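Local coordinates for uncharacterized protein YjgB (Bacillus subtilis, PDB 4YGT) that is of unknown function but is a putative secreted lipoprotein and the first structural representative of the DUF4309 family, at residues Q14-L19 with G105-E110; K21-T26 with L142-G147; Y78-S81 with T87-E90; I91-T96 with Q101-G106; N120-V125 with I131-D136. One frame throughout, in Å; residues are numbered along the deposited sequence.

Interactions 3, 4, 2 and 5 all reach one antiparallel seven-stranded sheet: interaction 3 is a hairpin toward one end of it, interaction 5 the hairpin at the opposite edge, whose first strand, 121-124, is outermost there, and interaction 2 packs helix 14-27 on strand 140-146 in between. Interactions 1 and 4 share Gly105 and Gly106, with centres about 9 Å apart; interaction 1 adds the first turns of the helix used by interaction 2. Interactions 2 and 5, with centres about 10 Å apart, are joined by His143 and Asp132. Interactions 3 and 4 follow each other on strand 88-95. No active site is known; a sulfate, probably from the crystallisation liquor, lies by Arg92.

Interaction 1: residues Q14-L19 with G105-E110; sequences QSAAEL and GGVTPE
In Val107 a chi1 of 177° sets CG2 beside the backbone N and turns it to helix 14-27; in Leu19 a chi1 of 170° brings CD2 across to meet it. The two methyls touch at 4.1 Å between Leu19 CD2 and Val107 CG2, the side chains crossing at about a right angle. The same Val107 CG2 lies 4.2 Å from Ala16 CB and 4.0 Å from Ala16 O, one helical turn before Leu19, so a single branch of the valine rests on both turns. Ala16 CB also presses on the peptide of Gly106, 3.6 Å from Gly106 O. Packing is close at this point, since a CB on Gly106 would come to about 3.0 Å from Ala16 CB. The contact thus sets the first turns of helix 14-27 against the link that leads from a 3-10 turn, ending at Gly106, into helix 109-116. No hydrogen bond crosses between the two segments, although Ser15 OG bonds to Leu102 O just before the link. Thr108 occupies the N-cap position of helix 109-116. Its OG1 receives the backbone N of Val111 and gives a hydrogen bond of 3.2 Å from Thr108 OG1 to Glu110 OE2, met on the anti side of the carboxylate and 16° out of its plane. Farther along, Val107 O and Pro109 lean on Ile146 of strand 140-146, and Pro109 CB also touches the hydroxyl of Tyr133.

Interaction 2: residues K21-T26 with L142-G147; sequences KNLYNT and LHFVIG
Helix 21-26 lies over strand 142-146 with axes 10.1 Å apart at closest and N-to-C directions 149° apart; the nearest CA atoms are those of Tyr24 and Leu142, at 7.1 Å. Leu142 points at the helix and presses its CD1 methyl against the helix backbone, 3.6 Å from Leu23 O and also 3.6 Å from Tyr24 CA. The CB atoms of Leu23 and Tyr24 border the same methyl, at 4.2 Å from Leu23 CB to Leu142 CD1. Leu23 reaches on with its CD1 to Phe144, 4.1 Å from Phe144 CE2, approaching the ring obliquely. That ring comes near the helix because CG stands beside the backbone N (chi1 -65°), sending the far end of the ring inward although its CB sets off to one side. Leu112 and Leu116 of helix 109-116 touch Phe144 as well, so the ring is shared by two helices. Tyr24 contributes through its CA and CB, while its hydroxyl bonds to Tyr28 OH. The side-chain contacts are apolar, and no hydrogen bond crosses. Leu142 and Phe144, two residues apart, share the sheet face that the helices cover, the helix-on-antiparallel-sheet packing of an alpha+beta domain.

Interaction 3: residues Y78-S81 with T87-E90; sequences YGFS and TISE
Backbone hydrogen bonds carry most of the pairing between Ser81 and the 88-90 strand. Ser81 N gives a straight bond to Glu90 O at 3.1 Å (N-H...O 167°), and Ser81 O takes Ser89 N at 2.8 Å, with the donor standing 38° above the carbonyl plane. Glu90 N also points to Ser81 O, but weakly, at 3.5 Å. One residue of strand 77-82 is therefore faced by two of strand 88-95. This is a classic beta bulge, with Ser89 in the helix-like conformation of its first position; it lies near the closed, turn end of the hairpin formed by these neighbouring strands of the sheet, whose segments run 118° apart. Side-chain hydroxyls add one more bond: Ser81 OG and Ser89 OG lie 2.8 Å apart, and either could donate. Each OG sits between its own backbone N and carbonyl carbon, which lets the two short side chains meet across the bulge. Ser81 OG also touches Glu90 CB at 3.2 Å. Beyond that, the glutamate chain is extended and its carboxylate leads away to a salt bridge with Arg92. CA-H...O contacts back the pairing, Phe80 CA with Glu90 O and Ile88 CA with Ser81 O, both at 3.5 Å. Apolar contact is made by Phe80 CD2 and Ile88 CD1, 4.0 Å apart and meeting obliquely. Phe80 and Ile88 both also touch Val49 of helix 46-53, and Phe80 meets the ring of Phe53.

Interaction 4: residues I91-T96 with Q101-G106; sequences IRYFGT and QLNLGG. With SO4 (sulfate ion), chain B.
The Tyr93 ring meets Leu104 at its edge: Leu104 CD2 lies near the ring plane, 3.7 Å from Tyr93 CE2, while the N of Gly95 lies over one face, offset toward the rim. The Asn103 amide stands almost upright to that ring, with the planes 86° apart, and both faces of its oxygen are used. Thr96 N, at 3.1 Å from Asn103 OD1, and Leu104 N, at 2.8 Å from Asn103 OD1, come from opposite sides of the amide plane. Thr96 OG1 lies near that plane (11° out) and accepts a bond of 3.0 Å from Asn103 ND2; it is also hydrogen-bonded to Val98 O. Both ends of the amide are thus held by Thr96, and its rotation is fixed. Asn103 CG lies between its backbone N and carbonyl carbon (chi1 54°), which turns the amide to the strand. With an alanine here, Thr96 N and Leu104 N would probably lose their shared acceptor and Thr96 OG1 its amide donor, holding the loop less firmly. Gly95 CA lies 3.2 Å from Asn103 OD1, and a CB on Gly95 would clash with that oxygen. Leu104 CD1 covers the Tyr93 carbonyl, 3.6 Å from Tyr93 O. Farther back along strand 88-95, the edge of the Arg92 guanidinium faces a sulfate, with only a weak bond of 3.5 Å from Arg92 NH2 to sulfate O3; Arg65 also holds the sulfate. The whole is a loop of short 3-10 turns folded back on the end of a strand, with an asparagine side chain clamping the return.

Interaction 5: residues N120-V125 with I131-D136; sequences NRVLTV and IDYVYD
Arg121 starts over Val134, its cross-strand partner, with Arg121 CB 3.8 Å from Val134 CB. The chain bends at chi3 (-133°) and brings its tip back to the neighbouring strand. There NH1 lies 3.4 Å from Val134 CG1 and bonds to Asp136, 2.9 Å from Arg121 NH1 to Asp136 OD1, a salt bridge in the guanidinium plane that meets the syn side of the carboxylate. NH2 adds two weak bonds to OD1 and OD2. The two flat groups are turned 57° against each other, so they do not pair flat. Replacing it by alanine is likely to leave the Asp136 carboxylate without its charged mate and Val134 CG1 less covered. Asp136 is held from its backbone too: Asn120 OD1 takes Asp136 N at 2.8 Å, the donor above the amide plane, and the amide stacks on the carboxylate, planes 21° apart. Asn120 and Arg121 both face Val134, a classic beta bulge that opens the pairing. Past it the antiparallel hairpin is regular, with Arg121-Val134 and Leu123-Asp132 as hydrogen-bonded pairs and Val122-Tyr133 as the non-hydrogen-bonded pair between. Val122 CG1 is tight on Ile131 CG1, at 3.5 Å, and Val122 CG2 runs beside the Tyr133 ring. On the other face Leu123 CD1 meets Val134 CG2 at 3.8 Å. Strand 121-124 is an outermost strand of the sheet within this chain. Strand 131-137 is bonded on its other side to strand 140-146, where Asp132 OD2 takes a bond from His143, and Tyr133 and Tyr135 pack against helix 109-116.

Interaction 1: residues Q14-L19 with G105-E110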
# COMPACT_ATOMS: atom_id res chain seq x y z
N GLN A 14 7.24 -17.78 1.18
CA GLN A 14 5.86 -17.83 1.70
C GLN A 14 5.50 -16.58 2.53
O GLN A 14 4.32 -16.27 2.69
CB GLN A 14 5.61 -19.11 2.51
CG GLN A 14 6.54 -19.32 3.70
CD GLN A 14 6.31 -20.67 4.30
OE1 GLN A 14 5.37 -20.88 5.08
NE2 GLN A 14 7.13 -21.63 3.92
N SER A 15 6.53 -15.86 3.04
CA SER A 15 6.38 -14.61 3.79
C SER A 15 5.73 -13.56 2.88
O SER A 15 4.78 -12.89 3.30
CB SER A 15 7.74 -14.14 4.29
OG SER A 15 7.62 -13.20 5.34
N ALA A 16 6.20 -13.48 1.61
CA ALA A 16 5.69 -12.55 0.60
C ALA A 16 4.31 -12.99 0.11
O ALA A 16 3.49 -12.13 -0.24
CB ALA A 16 6.65 -12.47 -0.57
N ALA A 17 4.05 -14.31 0.10
CA ALA A 17 2.77 -14.89 -0.31
C ALA A 17 1.69 -14.58 0.72
O ALA A 17 0.62 -14.07 0.36
CB ALA A 17 2.91 -16.40 -0.50
N GLU A 18 2.00 -14.84 2.02
CA GLU A 18 1.10 -14.58 3.15
C GLU A 18 0.81 -13.09 3.24
O GLU A 18 -0.31 -12.72 3.61
CB GLU A 18 1.68 -15.11 4.47
CG GLU A 18 1.22 -16.53 4.78
CD GLU A 18 2.29 -17.50 5.26
OE1 GLU A 18 3.19 -17.07 6.02
OE2 GLU A 18 2.19 -18.69 4.91
N LEU A 19 1.79 -12.24 2.86
CA LEU A 19 1.65 -10.79 2.82
C LEU A 19 0.60 -10.37 1.79
O LEU A 19 -0.33 -9.64 2.12
CB LEU A 19 3.01 -10.12 2.52
CG LEU A 19 2.96 -8.62 2.22
CD1 LEU A 19 2.50 -7.81 3.42
CD2 LEU A 19 4.26 -8.14 1.67
N GLY A 105 9.86 -7.14 -1.88
CA GLY A 105 10.99 -7.62 -2.67
C GLY A 105 10.71 -8.98 -3.28
O GLY A 105 11.25 -9.32 -4.33
N GLY A 106 9.84 -9.74 -2.61
CA GLY A 106 9.39 -11.06 -3.03
C GLY A 106 8.02 -11.07 -3.69
O GLY A 106 7.53 -12.13 -4.06
N VAL A 107 7.42 -9.88 -3.85
CA VAL A 107 6.09 -9.73 -4.47
C VAL A 107 6.28 -9.46 -5.95
O VAL A 107 6.61 -8.34 -6.36
CB VAL A 107 5.19 -8.68 -3.76
CG1 VAL A 107 3.85 -8.52 -4.48
CG2 VAL A 107 4.97 -9.06 -2.30
N THR A 108 6.09 -10.52 -6.74
CA THR A 108 6.24 -10.54 -8.20
C THR A 108 4.87 -10.65 -8.88
O THR A 108 3.93 -11.13 -8.24
CB THR A 108 7.15 -11.72 -8.61
OG1 THR A 108 6.59 -12.93 -8.11
CG2 THR A 108 8.58 -11.57 -8.11
N PRO A 109 4.71 -10.27 -10.18
CA PRO A 109 3.40 -10.41 -10.85
C PRO A 109 2.91 -11.87 -10.93
O PRO A 109 1.72 -12.10 -11.17
CB PRO A 109 3.65 -9.86 -12.25
CG PRO A 109 4.83 -8.94 -12.09
CD PRO A 109 5.69 -9.65 -11.10
N GLU A 110 3.83 -12.84 -10.73
CA GLU A 110 3.54 -14.27 -10.75
C GLU A 110 3.03 -14.74 -9.37
O GLU A 110 2.11 -15.56 -9.33
CB GLU A 110 4.75 -15.11 -11.24
CG GLU A 110 5.91 -15.23 -10.27
CD GLU A 110 7.29 -15.17 -10.89
OE1 GLU A 110 7.65 -16.12 -11.63
OE2 GLU A 110 8.03 -14.20 -10.61

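Interaction 2: residues K21-T26 with L142-G147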
# COMPACT_ATOMS: atom_id res chain seq x y z
N LYS A 21 -1.70 -12.25 0.47
CA LYS A 21 -2.96 -12.79 0.98
C LYS A 21 -3.55 -11.88 2.07
O LYS A 21 -4.75 -11.59 2.01
CB LYS A 21 -2.78 -14.23 1.53
CG LYS A 21 -2.59 -15.31 0.46
CD LYS A 21 -2.68 -16.74 1.04
CE LYS A 21 -1.42 -17.22 1.74
NZ LYS A 21 -1.66 -18.47 2.50
N ASN A 22 -2.72 -11.42 3.05
CA ASN A 22 -3.20 -10.58 4.14
C ASN A 22 -3.63 -9.19 3.62
O ASN A 22 -4.63 -8.64 4.09
CB ASN A 22 -2.14 -10.48 5.26
CG ASN A 22 -2.62 -9.90 6.57
OD1 ASN A 22 -3.81 -9.95 6.94
ND2 ASN A 22 -1.67 -9.38 7.35
N LEU A 23 -2.91 -8.64 2.62
CA LEU A 23 -3.22 -7.35 2.00
C LEU A 23 -4.55 -7.41 1.26
O LEU A 23 -5.36 -6.52 1.43
CB LEU A 23 -2.11 -6.92 1.05
CG LEU A 23 -0.80 -6.45 1.64
CD1 LEU A 23 0.28 -6.44 0.55
CD2 LEU A 23 -0.92 -5.06 2.26
N TYR A 24 -4.77 -8.48 0.46
CA TYR A 24 -6.00 -8.71 -0.30
C TYR A 24 -7.20 -8.80 0.64
O TYR A 24 -8.22 -8.17 0.36
CB TYR A 24 -5.88 -9.98 -1.15
CG TYR A 24 -7.10 -10.28 -2.00
CD1 TYR A 24 -7.36 -9.56 -3.17
CD2 TYR A 24 -7.98 -11.30 -1.66
CE1 TYR A 24 -8.48 -9.84 -3.95
CE2 TYR A 24 -9.10 -11.59 -2.44
CZ TYR A 24 -9.35 -10.86 -3.59
OH TYR A 24 -10.45 -11.15 -4.35
N ASN A 25 -7.05 -9.54 1.75
CA ASN A 25 -8.03 -9.75 2.82
C ASN A 25 -8.49 -8.44 3.44
O ASN A 25 -9.68 -8.13 3.35
CB ASN A 25 -7.44 -10.68 3.91
CG ASN A 25 -8.31 -10.97 5.13
OD1 ASN A 25 -9.34 -11.65 5.06
ND2 ASN A 25 -7.84 -10.58 6.31
N THR A 26 -7.56 -7.64 4.02
CA THR A 26 -7.92 -6.42 4.74
C THR A 26 -8.41 -5.32 3.80
O THR A 26 -9.26 -4.51 4.21
CB THR A 26 -6.80 -5.92 5.69
OG1 THR A 26 -5.77 -5.28 4.96
CG2 THR A 26 -6.23 -7.02 6.54
N LEU A 142 -6.86 -2.67 -4.67
CA LEU A 142 -5.45 -2.82 -4.31
C LEU A 142 -4.63 -2.68 -5.55
O LEU A 142 -4.81 -3.47 -6.49
CB LEU A 142 -5.19 -4.19 -3.72
CG LEU A 142 -5.20 -4.40 -2.27
CD1 LEU A 142 -4.74 -5.79 -1.99
CD2 LEU A 142 -4.29 -3.41 -1.55
N HIS A 143 -3.77 -1.68 -5.56
CA HIS A 143 -2.92 -1.37 -6.69
C HIS A 143 -1.50 -1.82 -6.39
O HIS A 143 -0.81 -1.17 -5.61
CB HIS A 143 -2.95 0.15 -6.95
CG HIS A 143 -4.28 0.68 -7.39
ND1 HIS A 143 -4.48 1.12 -8.68
CD2 HIS A 143 -5.41 0.87 -6.68
CE1 HIS A 143 -5.73 1.55 -8.72
NE2 HIS A 143 -6.33 1.42 -7.55
N PHE A 144 -1.09 -2.98 -6.94
CA PHE A 144 0.29 -3.46 -6.76
C PHE A 144 1.16 -2.81 -7.83
O PHE A 144 1.06 -3.18 -9.00
CB PHE A 144 0.38 -4.99 -6.82
CG PHE A 144 -0.34 -5.71 -5.72
CD1 PHE A 144 -1.67 -6.08 -5.86
CD2 PHE A 144 0.32 -6.04 -4.54
CE1 PHE A 144 -2.33 -6.80 -4.86
CE2 PHE A 144 -0.34 -6.73 -3.52
CZ PHE A 144 -1.66 -7.12 -3.70
N VAL A 145 1.97 -1.81 -7.44
CA VAL A 145 2.81 -1.07 -8.40
C VAL A 145 4.20 -1.74 -8.51
O VAL A 145 5.04 -1.59 -7.63
CB VAL A 145 2.87 0.44 -8.03
CG1 VAL A 145 3.71 1.22 -9.02
CG2 VAL A 145 1.47 1.04 -7.93
N ILE A 146 4.42 -2.47 -9.61
CA ILE A 146 5.64 -3.22 -9.92
C ILE A 146 6.60 -2.36 -10.76
O ILE A 146 6.19 -1.70 -11.72
CB ILE A 146 5.26 -4.57 -10.63
CG1 ILE A 146 4.13 -5.33 -9.85
CG2 ILE A 146 6.48 -5.46 -10.92
CD1 ILE A 146 4.54 -6.23 -8.65
N GLY A 147 7.87 -2.38 -10.37
CA GLY A 147 8.92 -1.61 -11.02
C GLY A 147 9.45 -2.21 -12.30
O GLY A 147 8.79 -3.08 -12.89

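Interaction 3: residues Y78-S81 with T87-E90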
# COMPACT_ATOMS: atom_id res chain seq x y z
N TYR A 78 4.96 3.63 5.14
CA TYR A 78 3.58 3.95 4.74
C TYR A 78 3.47 5.36 4.30
O TYR A 78 4.22 6.22 4.75
CB TYR A 78 2.53 3.76 5.85
CG TYR A 78 2.29 2.34 6.28
CD1 TYR A 78 1.36 1.54 5.62
CD2 TYR A 78 2.96 1.81 7.36
CE1 TYR A 78 1.13 0.23 6.03
CE2 TYR A 78 2.72 0.52 7.79
CZ TYR A 78 1.83 -0.28 7.11
OH TYR A 78 1.71 -1.55 7.62
N GLY A 79 2.44 5.60 3.50
CA GLY A 79 2.03 6.90 3.01
C GLY A 79 0.53 7.02 3.16
O GLY A 79 -0.20 6.06 2.92
N PHE A 80 0.07 8.17 3.61
CA PHE A 80 -1.35 8.47 3.73
C PHE A 80 -1.67 9.78 3.05
O PHE A 80 -1.05 10.78 3.34
CB PHE A 80 -1.77 8.53 5.20
CG PHE A 80 -1.55 7.24 5.95
CD1 PHE A 80 -0.31 6.96 6.53
CD2 PHE A 80 -2.57 6.31 6.08
CE1 PHE A 80 -0.11 5.77 7.23
CE2 PHE A 80 -2.36 5.12 6.76
CZ PHE A 80 -1.13 4.86 7.33
N SER A 81 -2.60 9.76 2.11
CA SER A 81 -3.13 10.98 1.49
C SER A 81 -4.55 11.15 2.05
O SER A 81 -5.15 10.18 2.53
CB SER A 81 -3.10 10.89 -0.03
OG SER A 81 -4.07 9.98 -0.52
N THR A 87 -10.25 12.96 5.85
CA THR A 87 -10.33 11.49 6.00
C THR A 87 -9.34 10.89 5.00
O THR A 87 -8.99 11.55 4.02
CB THR A 87 -11.76 10.95 5.83
OG1 THR A 87 -12.21 11.19 4.50
CG2 THR A 87 -12.74 11.52 6.84
N ILE A 88 -8.88 9.66 5.25
CA ILE A 88 -7.89 9.00 4.39
C ILE A 88 -8.45 8.75 2.95
O ILE A 88 -9.48 8.11 2.77
CB ILE A 88 -7.38 7.69 5.04
CG1 ILE A 88 -6.76 7.95 6.46
CG2 ILE A 88 -6.40 6.94 4.12
CD1 ILE A 88 -6.38 6.64 7.24
N SER A 89 -7.73 9.26 1.93
CA SER A 89 -8.14 9.00 0.55
C SER A 89 -7.37 7.83 -0.03
O SER A 89 -7.92 7.12 -0.87
CB SER A 89 -8.00 10.24 -0.34
OG SER A 89 -6.74 10.87 -0.21
N GLU A 90 -6.11 7.58 0.43
CA GLU A 90 -5.29 6.48 -0.09
C GLU A 90 -4.25 6.06 0.91
O GLU A 90 -3.69 6.89 1.64
CB GLU A 90 -4.62 6.91 -1.41
CG GLU A 90 -3.82 5.84 -2.14
CD GLU A 90 -3.29 6.24 -3.50
OE1 GLU A 90 -3.84 7.17 -4.13
OE2 GLU A 90 -2.32 5.58 -3.95

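Interaction 4: residues I91-T96 with Q101-G106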
# COMPACT_ATOMS: atom_id res chain seq x y z
N ILE A 91 -3.98 4.74 0.96
CA ILE A 91 -2.91 4.20 1.82
C ILE A 91 -1.89 3.58 0.88
O ILE A 91 -2.26 2.90 -0.07
CB ILE A 91 -3.40 3.20 2.93
CG1 ILE A 91 -4.56 3.81 3.76
CG2 ILE A 91 -2.23 2.77 3.85
CD1 ILE A 91 -5.30 2.85 4.72
N ARG A 92 -0.61 3.89 1.10
CA ARG A 92 0.50 3.39 0.33
C ARG A 92 1.44 2.61 1.26
O ARG A 92 1.91 3.15 2.26
CB ARG A 92 1.19 4.58 -0.33
CG ARG A 92 2.04 4.24 -1.53
CD ARG A 92 2.33 5.48 -2.33
NE ARG A 92 1.25 5.85 -3.24
CZ ARG A 92 1.27 6.94 -4.01
NH1 ARG A 92 2.28 7.79 -3.93
NH2 ARG A 92 0.25 7.21 -4.82
N TYR A 93 1.64 1.31 0.96
CA TYR A 93 2.50 0.36 1.66
C TYR A 93 3.82 0.25 0.89
O TYR A 93 3.81 -0.14 -0.27
CB TYR A 93 1.76 -0.99 1.78
CG TYR A 93 2.55 -2.10 2.43
CD1 TYR A 93 2.57 -2.26 3.81
CD2 TYR A 93 3.26 -3.01 1.65
CE1 TYR A 93 3.33 -3.26 4.41
CE2 TYR A 93 4.01 -4.03 2.24
CZ TYR A 93 4.04 -4.15 3.62
OH TYR A 93 4.79 -5.15 4.21
N PHE A 94 4.97 0.58 1.54
CA PHE A 94 6.26 0.61 0.85
C PHE A 94 7.17 -0.59 1.13
O PHE A 94 8.25 -0.69 0.53
CB PHE A 94 6.98 1.88 1.25
CG PHE A 94 6.37 3.11 0.63
CD1 PHE A 94 6.72 3.51 -0.66
CD2 PHE A 94 5.50 3.92 1.36
CE1 PHE A 94 6.16 4.66 -1.23
CE2 PHE A 94 4.95 5.07 0.79
CZ PHE A 94 5.29 5.44 -0.49
N GLY A 95 6.72 -1.49 2.00
CA GLY A 95 7.54 -2.62 2.42
C GLY A 95 8.65 -2.12 3.33
O GLY A 95 8.60 -0.98 3.79
N THR A 96 9.68 -2.95 3.56
CA THR A 96 10.84 -2.59 4.39
C THR A 96 12.09 -2.43 3.50
O THR A 96 12.06 -2.73 2.30
CB THR A 96 11.06 -3.64 5.51
OG1 THR A 96 11.69 -4.80 4.96
CG2 THR A 96 9.76 -4.04 6.21
N GLN A 101 13.16 -9.06 0.76
CA GLN A 101 12.76 -10.31 0.10
C GLN A 101 11.52 -10.91 0.81
O GLN A 101 10.61 -11.41 0.14
CB GLN A 101 13.93 -11.32 0.10
N LEU A 102 11.48 -10.77 2.16
CA LEU A 102 10.40 -11.24 3.03
C LEU A 102 9.09 -10.47 2.82
O LEU A 102 8.05 -10.90 3.32
CB LEU A 102 10.80 -11.18 4.51
CG LEU A 102 12.06 -11.93 4.93
CD1 LEU A 102 12.34 -11.70 6.39
CD2 LEU A 102 11.97 -13.43 4.66
N ASN A 103 9.12 -9.34 2.08
CA ASN A 103 7.90 -8.59 1.80
C ASN A 103 7.86 -8.19 0.32
O ASN A 103 7.92 -9.09 -0.50
CB ASN A 103 7.65 -7.41 2.76
CG ASN A 103 8.77 -6.45 2.88
OD1 ASN A 103 8.90 -5.53 2.08
ND2 ASN A 103 9.62 -6.65 3.88
N LEU A 104 7.72 -6.89 -0.05
CA LEU A 104 7.56 -6.42 -1.44
C LEU A 104 8.67 -6.86 -2.40
O LEU A 104 8.40 -6.96 -3.60
CB LEU A 104 7.39 -4.90 -1.53
CG LEU A 104 6.12 -4.32 -0.87
CD1 LEU A 104 5.86 -2.92 -1.34
CD2 LEU A 104 4.90 -5.16 -1.20
N GLY A 105 9.86 -7.14 -1.88
CA GLY A 105 10.99 -7.62 -2.67
C GLY A 105 10.71 -8.98 -3.28
O GLY A 105 11.25 -9.32 -4.33
N GLY A 106 9.84 -9.74 -2.61
CA GLY A 106 9.39 -11.06 -3.03
C GLY A 106 8.02 -11.07 -3.69
O GLY A 106 7.53 -12.13 -4.06
S SO4 B . 1.27 11.33 -6.58
O1 SO4 B . 0.72 12.64 -6.19
O2 SO4 B . 2.45 10.99 -5.80
O3 SO4 B . 0.22 10.33 -6.38
O4 SO4 B . 1.67 11.33 -7.97

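Interaction 5: residues N120-V125 with I131-D136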
# COMPACT_ATOMS: atom_id res chain seq x y z
N ASN A 120 -7.49 -7.99 -12.15
CA ASN A 120 -8.65 -7.34 -12.76
C ASN A 120 -8.24 -6.38 -13.89
O ASN A 120 -8.84 -6.41 -14.96
CB ASN A 120 -9.48 -6.59 -11.72
CG ASN A 120 -10.17 -7.51 -10.74
OD1 ASN A 120 -9.67 -7.79 -9.64
ND2 ASN A 120 -11.34 -8.02 -11.13
N ARG A 121 -7.21 -5.55 -13.64
CA ARG A 121 -6.70 -4.51 -14.54
C ARG A 121 -5.21 -4.39 -14.52
O ARG A 121 -4.61 -4.53 -13.45
CB ARG A 121 -7.19 -3.13 -14.04
CG ARG A 121 -8.48 -2.61 -14.58
CD ARG A 121 -8.81 -1.35 -13.79
NE ARG A 121 -10.21 -1.33 -13.34
CZ ARG A 121 -10.63 -1.85 -12.20
NH1 ARG A 121 -9.77 -2.43 -11.36
NH2 ARG A 121 -11.92 -1.80 -11.87
N VAL A 122 -4.63 -3.95 -15.63
CA VAL A 122 -3.23 -3.59 -15.68
C VAL A 122 -3.24 -2.14 -16.20
O VAL A 122 -3.80 -1.88 -17.27
CB VAL A 122 -2.32 -4.56 -16.46
CG1 VAL A 122 -0.89 -4.05 -16.48
CG2 VAL A 122 -2.35 -5.95 -15.84
N LEU A 123 -2.75 -1.19 -15.38
CA LEU A 123 -2.78 0.24 -15.68
C LEU A 123 -1.39 0.88 -15.71
O LEU A 123 -0.45 0.42 -15.05
CB LEU A 123 -3.62 1.01 -14.63
CG LEU A 123 -5.11 0.74 -14.44
CD1 LEU A 123 -5.62 1.44 -13.19
CD2 LEU A 123 -5.93 1.21 -15.64
N THR A 124 -1.31 2.01 -16.41
CA THR A 124 -0.09 2.80 -16.56
C THR A 124 0.02 3.71 -15.31
O THR A 124 -0.99 3.95 -14.63
CB THR A 124 -0.15 3.54 -17.94
OG1 THR A 124 1.15 4.00 -18.32
CG2 THR A 124 -1.19 4.67 -18.01
N VAL A 125 1.26 4.12 -14.97
CA VAL A 125 1.49 5.00 -13.81
C VAL A 125 1.98 6.36 -14.37
O VAL A 125 3.00 6.40 -15.08
CB VAL A 125 2.45 4.41 -12.72
CG1 VAL A 125 2.59 5.36 -11.53
CG2 VAL A 125 2.01 3.02 -12.26
N ILE A 131 4.34 -0.42 -13.57
CA ILE A 131 3.10 -1.00 -14.04
C ILE A 131 2.29 -1.45 -12.80
O ILE A 131 2.81 -2.02 -11.83
CB ILE A 131 3.24 -2.08 -15.15
CG1 ILE A 131 1.98 -2.10 -16.04
CG2 ILE A 131 3.63 -3.47 -14.64
CD1 ILE A 131 1.92 -0.93 -17.12
N ASP A 132 1.04 -1.08 -12.81
CA ASP A 132 0.11 -1.30 -11.71
C ASP A 132 -0.84 -2.47 -11.99
O ASP A 132 -1.69 -2.37 -12.88
CB ASP A 132 -0.65 0.03 -11.52
CG ASP A 132 -1.73 0.10 -10.49
OD1 ASP A 132 -1.85 -0.84 -9.67
OD2 ASP A 132 -2.47 1.10 -10.49
N TYR A 133 -0.71 -3.56 -11.21
CA TYR A 133 -1.61 -4.72 -11.24
C TYR A 133 -2.76 -4.46 -10.24
O TYR A 133 -2.52 -4.43 -9.03
CB TYR A 133 -0.84 -5.99 -10.88
CG TYR A 133 0.15 -6.42 -11.93
CD1 TYR A 133 1.44 -5.89 -11.96
CD2 TYR A 133 -0.18 -7.38 -12.89
CE1 TYR A 133 2.37 -6.30 -12.91
CE2 TYR A 133 0.73 -7.78 -13.86
CZ TYR A 133 2.01 -7.24 -13.87
OH TYR A 133 2.94 -7.63 -14.79
N VAL A 134 -3.99 -4.20 -10.74
CA VAL A 134 -5.12 -3.85 -9.87
C VAL A 134 -6.01 -5.05 -9.59
O VAL A 134 -6.46 -5.73 -10.51
CB VAL A 134 -5.96 -2.68 -10.45
CG1 VAL A 134 -7.01 -2.20 -9.45
CG2 VAL A 134 -5.08 -1.52 -10.88
N TYR A 135 -6.30 -5.28 -8.29
CA TYR A 135 -7.21 -6.31 -7.78
C TYR A 135 -8.41 -5.63 -7.10
O TYR A 135 -8.21 -4.85 -6.19
CB TYR A 135 -6.48 -7.25 -6.79
CG TYR A 135 -5.61 -8.27 -7.49
CD1 TYR A 135 -6.14 -9.49 -7.90
CD2 TYR A 135 -4.28 -8.00 -7.78
CE1 TYR A 135 -5.35 -10.43 -8.57
CE2 TYR A 135 -3.48 -8.94 -8.43
CZ TYR A 135 -4.02 -10.15 -8.83
OH TYR A 135 -3.24 -11.08 -9.48
N ASP A 136 -9.64 -5.90 -7.57
CA ASP A 136 -10.83 -5.30 -6.97
C ASP A 136 -11.15 -6.02 -5.66
O ASP A 136 -11.11 -7.26 -5.63
CB ASP A 136 -12.03 -5.30 -7.92
CG ASP A 136 -11.92 -4.37 -9.12
OD1 ASP A 136 -11.17 -3.35 -9.03
OD2 ASP A 136 -12.63 -4.59 -10.11
O HOH W 1 -10.24 -9.72 -6.95